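Local atomic coordinates of potential RNA-dependent RNA polymerase (Human picobirnavirus, PDB entry 5I62), a protein that probably serves both transcription and genome replication of the virus, adding one nucleotide at a time from ribonucleoside triphosphates, with release of diphosphate. Residues Ala21-Ser24 with Asn25-Ser28; Val81-Pro84 with Leu85-Met89; Arg88-Asp91 with Ile92-Tyr95. All coordinates share one frame; numbering follows the deposited sequence.

The three contacts follow one another along the chain on the same side of its centre. Contact 1 is the C-terminal two thirds of helix 17-28; contact 2 is an extended segment and the turn that follows it, and contact 3 is the start of helix 89-97, which that turn enters. Contacts 2 and 3 share Arg88 and Met89, and Leu85 CD1 lies 4.2 Å from Ile92 CD1. Contact 1 packs on contact 2, with Val27 O 3.3 Å from Pro84 CB, whereas it comes no nearer than about 4 Å to contact 3. Centres lie about 10 Å apart from contact 2 to either neighbour. Strand 176-189 touches side chains of all three.

Contact 1 (Ala21-Ser24 with Asn25-Ser28); sequences AYFS and NVVS
Asn25 begins the second half of this helical run by giving its backbone N-H to Ala21 O, at 3.0 Å. Its side-chain OD1 accepts a hydrogen bond from a water. The same water donates to Tyr22 O, thereby linking the amide to a carbonyl one turn back. That carbonyl also takes the N-H of Val26, and so is gripped by two donors.

Val26 is the buried residue that meets both aromatic rings. Its CG2 branch sits 3.6 Å from Tyr22 CE2, approaching the ring obliquely, and also reaches Phe23 CD1 at 4.2 Å; a single methyl thus serves two neighbours. These are i to i+4 and i to i+3 pairs on the inward side of an amphipathic alpha-helix, helix 17-28, near the N-terminus of the polymerase chain. The two rings carry this side on to strand 176-189, where both touch Val183, while Tyr22 OH bonds to Leu184 O.

Val27 N bonds to Phe23 O at 2.9 Å, and its CG2, beside its own backbone N, closes to 3.2 Å from the same oxygen. Asn309 of strand 306-309 touches the side chains of both Phe23 and Val27. Ser28, toward the exposed side, completes the series with N-H to Ser24 O at 2.9 Å.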
# COMPACT_ATOMS: atom_id res chain seq x y z
N ALA A 21 2.22 -18.69 19.39
CA ALA A 21 3.04 -19.05 18.24
C ALA A 21 3.43 -17.82 17.44
O ALA A 21 4.57 -17.71 16.97
CB ALA A 21 2.28 -20.01 17.34
N TYR A 22 2.48 -16.90 17.25
CA TYR A 22 2.74 -15.70 16.47
C TYR A 22 3.96 -14.96 17.01
O TYR A 22 4.91 -14.68 16.26
CB TYR A 22 1.52 -14.78 16.47
CG TYR A 22 1.72 -13.54 15.62
CD1 TYR A 22 1.42 -13.55 14.26
CD2 TYR A 22 2.23 -12.38 16.17
CE1 TYR A 22 1.63 -12.42 13.48
CE2 TYR A 22 2.44 -11.25 15.39
CZ TYR A 22 2.13 -11.28 14.06
OH TYR A 22 2.33 -10.15 13.30
N PHE A 23 3.97 -14.66 18.30
CA PHE A 23 5.07 -13.87 18.84
C PHE A 23 6.38 -14.65 18.91
O PHE A 23 7.46 -14.05 18.82
CB PHE A 23 4.70 -13.28 20.19
CG PHE A 23 3.84 -12.05 20.09
CD1 PHE A 23 4.29 -10.95 19.37
CD2 PHE A 23 2.58 -11.99 20.67
CE1 PHE A 23 3.52 -9.79 19.26
CE2 PHE A 23 1.80 -10.84 20.55
CZ PHE A 23 2.28 -9.74 19.85
N SER A 24 6.31 -15.98 19.06
CA SER A 24 7.52 -16.79 18.94
C SER A 24 8.15 -16.61 17.57
O SER A 24 9.37 -16.52 17.44
CB SER A 24 7.22 -18.28 19.16
OG SER A 24 6.68 -18.49 20.44
N ASN A 25 7.32 -16.62 16.53
CA ASN A 25 7.83 -16.42 15.19
C ASN A 25 8.37 -15.00 15.00
O ASN A 25 9.37 -14.80 14.30
CB ASN A 25 6.74 -16.73 14.17
CG ASN A 25 7.22 -16.58 12.75
OD1 ASN A 25 6.73 -15.72 12.00
ND2 ASN A 25 8.22 -17.37 12.36
N VAL A 26 7.73 -14.01 15.63
CA VAL A 26 8.28 -12.65 15.60
C VAL A 26 9.68 -12.62 16.20
O VAL A 26 10.61 -12.02 15.65
CB VAL A 26 7.35 -11.66 16.33
CG1 VAL A 26 8.07 -10.30 16.51
CG2 VAL A 26 6.03 -11.47 15.57
N VAL A 27 9.86 -13.28 17.35
CA VAL A 27 11.16 -13.30 18.01
C VAL A 27 12.19 -14.03 17.15
O VAL A 27 13.32 -13.56 16.98
CB VAL A 27 11.05 -13.95 19.41
CG1 VAL A 27 12.44 -14.10 20.03
CG2 VAL A 27 10.15 -13.14 20.33
N SER A 28 11.80 -15.18 16.59
CA SER A 28 12.77 -16.01 15.88
C SER A 28 13.09 -15.50 14.48
O SER A 28 14.20 -15.69 13.99
CB SER A 28 12.28 -17.46 15.78
OG SER A 28 11.18 -17.59 14.89
O HOH W 1 4.80 -13.89 13.32

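Contact 2 (Val81-Pro84 with Leu85-Met89); sequences VMLP and LKERM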
# COMPACT_ATOMS: atom_id res chain seq x y z
N VAL A 81 12.54 -13.58 3.60
CA VAL A 81 13.46 -13.59 4.73
C VAL A 81 13.01 -12.52 5.72
O VAL A 81 13.13 -11.32 5.47
CB VAL A 81 14.92 -13.38 4.30
CG1 VAL A 81 15.83 -13.33 5.52
CG2 VAL A 81 15.35 -14.50 3.35
N MET A 82 12.50 -12.97 6.86
CA MET A 82 12.03 -12.11 7.93
C MET A 82 13.05 -12.11 9.06
O MET A 82 13.34 -13.15 9.66
CB MET A 82 10.66 -12.60 8.39
CG MET A 82 10.15 -11.94 9.63
SD MET A 82 8.63 -12.77 10.20
CE MET A 82 8.14 -11.62 11.46
N LEU A 83 13.60 -10.94 9.38
CA LEU A 83 14.62 -10.85 10.40
C LEU A 83 14.01 -11.06 11.79
O LEU A 83 12.83 -10.80 12.00
CB LEU A 83 15.33 -9.50 10.34
CG LEU A 83 16.15 -9.15 9.09
CD1 LEU A 83 16.82 -7.80 9.26
CD2 LEU A 83 17.19 -10.22 8.80
N PRO A 84 14.81 -11.51 12.75
CA PRO A 84 14.32 -11.62 14.13
C PRO A 84 13.97 -10.25 14.69
O PRO A 84 14.48 -9.23 14.24
CB PRO A 84 15.50 -12.22 14.91
CG PRO A 84 16.44 -12.75 13.88
CD PRO A 84 16.18 -12.03 12.59
N LEU A 85 13.11 -10.26 15.71
CA LEU A 85 12.70 -9.03 16.38
C LEU A 85 13.89 -8.20 16.84
O LEU A 85 13.90 -6.97 16.70
CB LEU A 85 11.80 -9.38 17.58
CG LEU A 85 11.36 -8.19 18.43
CD1 LEU A 85 10.46 -7.22 17.62
CD2 LEU A 85 10.67 -8.65 19.70
N LYS A 86 14.91 -8.87 17.39
CA LYS A 86 16.11 -8.17 17.83
C LYS A 86 16.75 -7.33 16.72
O LYS A 86 17.45 -6.36 17.02
CB LYS A 86 17.14 -9.17 18.36
CG LYS A 86 17.94 -9.82 17.23
CD LYS A 86 19.12 -10.64 17.72
CE LYS A 86 18.96 -12.06 17.38
NZ LYS A 86 19.97 -12.94 18.03
N GLU A 87 16.53 -7.67 15.45
CA GLU A 87 17.11 -6.90 14.34
C GLU A 87 16.11 -5.96 13.67
O GLU A 87 16.43 -5.38 12.63
CB GLU A 87 17.71 -7.85 13.30
CG GLU A 87 18.73 -8.82 13.89
CD GLU A 87 18.99 -10.01 12.97
OE1 GLU A 87 19.26 -11.12 13.49
OE2 GLU A 87 18.91 -9.84 11.73
N ARG A 88 14.92 -5.80 14.25
CA ARG A 88 13.87 -4.94 13.74
C ARG A 88 13.52 -3.82 14.70
O ARG A 88 12.59 -3.06 14.43
CB ARG A 88 12.60 -5.77 13.45
CG ARG A 88 12.77 -6.82 12.34
CD ARG A 88 11.51 -7.65 12.14
NE ARG A 88 10.38 -6.84 11.71
CZ ARG A 88 9.11 -7.15 11.94
NH1 ARG A 88 8.80 -8.26 12.61
NH2 ARG A 88 8.14 -6.35 11.51
N MET A 89 14.24 -3.69 15.83
CA MET A 89 13.86 -2.71 16.84
C MET A 89 14.02 -1.28 16.33
O MET A 89 13.28 -0.39 16.74
CB MET A 89 14.69 -2.90 18.12
CG MET A 89 14.46 -4.23 18.82
SD MET A 89 12.75 -4.52 19.31
CE MET A 89 12.39 -3.04 20.26
O HOH W 2 10.51 -10.56 13.42
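Glu87 extends its carboxylate alongside the CG-CD edge of Pro84, the side chains crossing obliquely, with OE1 3.3 Å from both Pro84 CG and Pro84 CD. The other oxygen, OE2, turns to Leu83, whose CD2 it meets at 3.4 Å, the two side chains crossing at about a right angle. The backbone between these residues closes a turn: Glu87 N donates to Pro84 O at 2.8 Å.

The aliphatic part of Arg88 lies by the carbonyl of Leu83, its CD 3.4 Å from Leu83 O. Its chain bends at chi3 (63°), and the guanidinium then stands beside the methyl end of Met82, whose CE is 3.6 Å from NH1. A water in the guanidinium plane accepts from NH1 and donates to Leu83 O, at 2.7 Å, tying the arginine to the extended segment.

Further out, Arg88 NH2 bonds to Gly185 O, and Gln200 holds the extended segment through Val81 O and Leu83 N. Leu85, on the buried side, rests on Val26 of helix 17-28. Residues 85-87 form a single 3-10 turn that follows an extended, proline-ended segment and leads into helix 89-97.

Contact 3 (Arg88-Asp91 with Ile92-Tyr95); sequences RMSD and IDSY
The first turns of the alpha-helix 89-97 are built here, where Arg88 O receives Ile92 N, Met89 O receives Asp93 N at 2.9 Å and Ser90 O receives Ser94 N, all of them i to i+4 backbone hydrogen bonds. The helix lies against three strands of the mixed sheet, 176-189, 199-205 and 306-309.

Ile92 is buried on the sheet side. Its CG1 branch, anti to the carbonyl carbon (chi1 -55°), extends CD1 to within 4.2 Å of Met89 SD, an apolar i to i+3 pair. Leu184, Leu306 and Tyr308 pack round the isoleucine from the strands.

Asp93 lies back along the helix over the carbonyl of Met89, its CG 3.1 Å from that oxygen. OD1 forms a salt bridge with Arg314, which probably offsets the closeness of two electron-rich groups.

On the side where Asp91 touches Gln200 and Val202, Tyr95 reaches into the protein: OH bonds to Ser322 OG, and the ring meets Trp204 with planes about 60° apart. Asp91 supplies its backbone rather than its carboxylate to the tyrosine. Its carbonyl oxygen lies in the plane of the Tyr95 ring, at the edge, 3.4 Å from CD1.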
# COMPACT_ATOMS: atom_id res chain seq x y z
N ARG A 88 14.92 -5.80 14.25
CA ARG A 88 13.87 -4.94 13.74
C ARG A 88 13.52 -3.82 14.70
O ARG A 88 12.59 -3.06 14.43
CB ARG A 88 12.60 -5.77 13.45
CG ARG A 88 12.77 -6.82 12.34
CD ARG A 88 11.51 -7.65 12.14
NE ARG A 88 10.38 -6.84 11.71
CZ ARG A 88 9.11 -7.15 11.94
NH1 ARG A 88 8.80 -8.26 12.61
NH2 ARG A 88 8.14 -6.35 11.51
N MET A 89 14.24 -3.69 15.83
CA MET A 89 13.86 -2.71 16.84
C MET A 89 14.02 -1.28 16.33
O MET A 89 13.28 -0.39 16.74
CB MET A 89 14.69 -2.90 18.12
CG MET A 89 14.46 -4.23 18.82
SD MET A 89 12.75 -4.52 19.31
CE MET A 89 12.39 -3.04 20.26
N SER A 90 15.01 -1.06 15.46
CA SER A 90 15.18 0.25 14.83
C SER A 90 14.01 0.58 13.92
O SER A 90 13.61 1.75 13.81
CB SER A 90 16.48 0.30 14.04
OG SER A 90 17.59 0.45 14.91
N ASP A 91 13.48 -0.43 13.23
CA ASP A 91 12.31 -0.24 12.39
C ASP A 91 11.12 0.23 13.22
O ASP A 91 10.32 1.04 12.75
CB ASP A 91 11.97 -1.53 11.66
CG ASP A 91 13.09 -1.99 10.75
OD1 ASP A 91 13.88 -1.12 10.31
OD2 ASP A 91 13.18 -3.21 10.47
N ILE A 92 11.00 -0.28 14.45
CA ILE A 92 9.94 0.16 15.35
C ILE A 92 10.22 1.56 15.88
O ILE A 92 9.33 2.42 15.87
CB ILE A 92 9.76 -0.82 16.52
CG1 ILE A 92 9.51 -2.24 16.02
CG2 ILE A 92 8.64 -0.33 17.46
CD1 ILE A 92 9.37 -3.22 17.17
N ASP A 93 11.45 1.77 16.39
CA ASP A 93 11.89 3.07 16.87
C ASP A 93 11.52 4.18 15.89
O ASP A 93 11.09 5.27 16.29
CB ASP A 93 13.40 3.09 17.09
CG ASP A 93 13.85 2.21 18.26
OD1 ASP A 93 13.01 1.83 19.11
OD2 ASP A 93 15.08 1.92 18.34
N SER A 94 11.70 3.91 14.59
CA SER A 94 11.47 4.92 13.55
C SER A 94 10.07 5.53 13.64
O SER A 94 9.91 6.74 13.46
CB SER A 94 11.68 4.29 12.17
OG SER A 94 11.62 5.27 11.14
N TYR A 95 9.06 4.72 13.95
CA TYR A 95 7.71 5.25 14.06
C TYR A 95 7.56 6.24 15.20
O TYR A 95 6.72 7.15 15.14
CB TYR A 95 6.69 4.12 14.22
CG TYR A 95 6.42 3.41 12.93
CD1 TYR A 95 7.27 2.42 12.46
CD2 TYR A 95 5.35 3.78 12.14
CE1 TYR A 95 7.03 1.78 11.27
CE2 TYR A 95 5.10 3.16 10.93
CZ TYR A 95 5.94 2.16 10.50
OH TYR A 95 5.69 1.55 9.31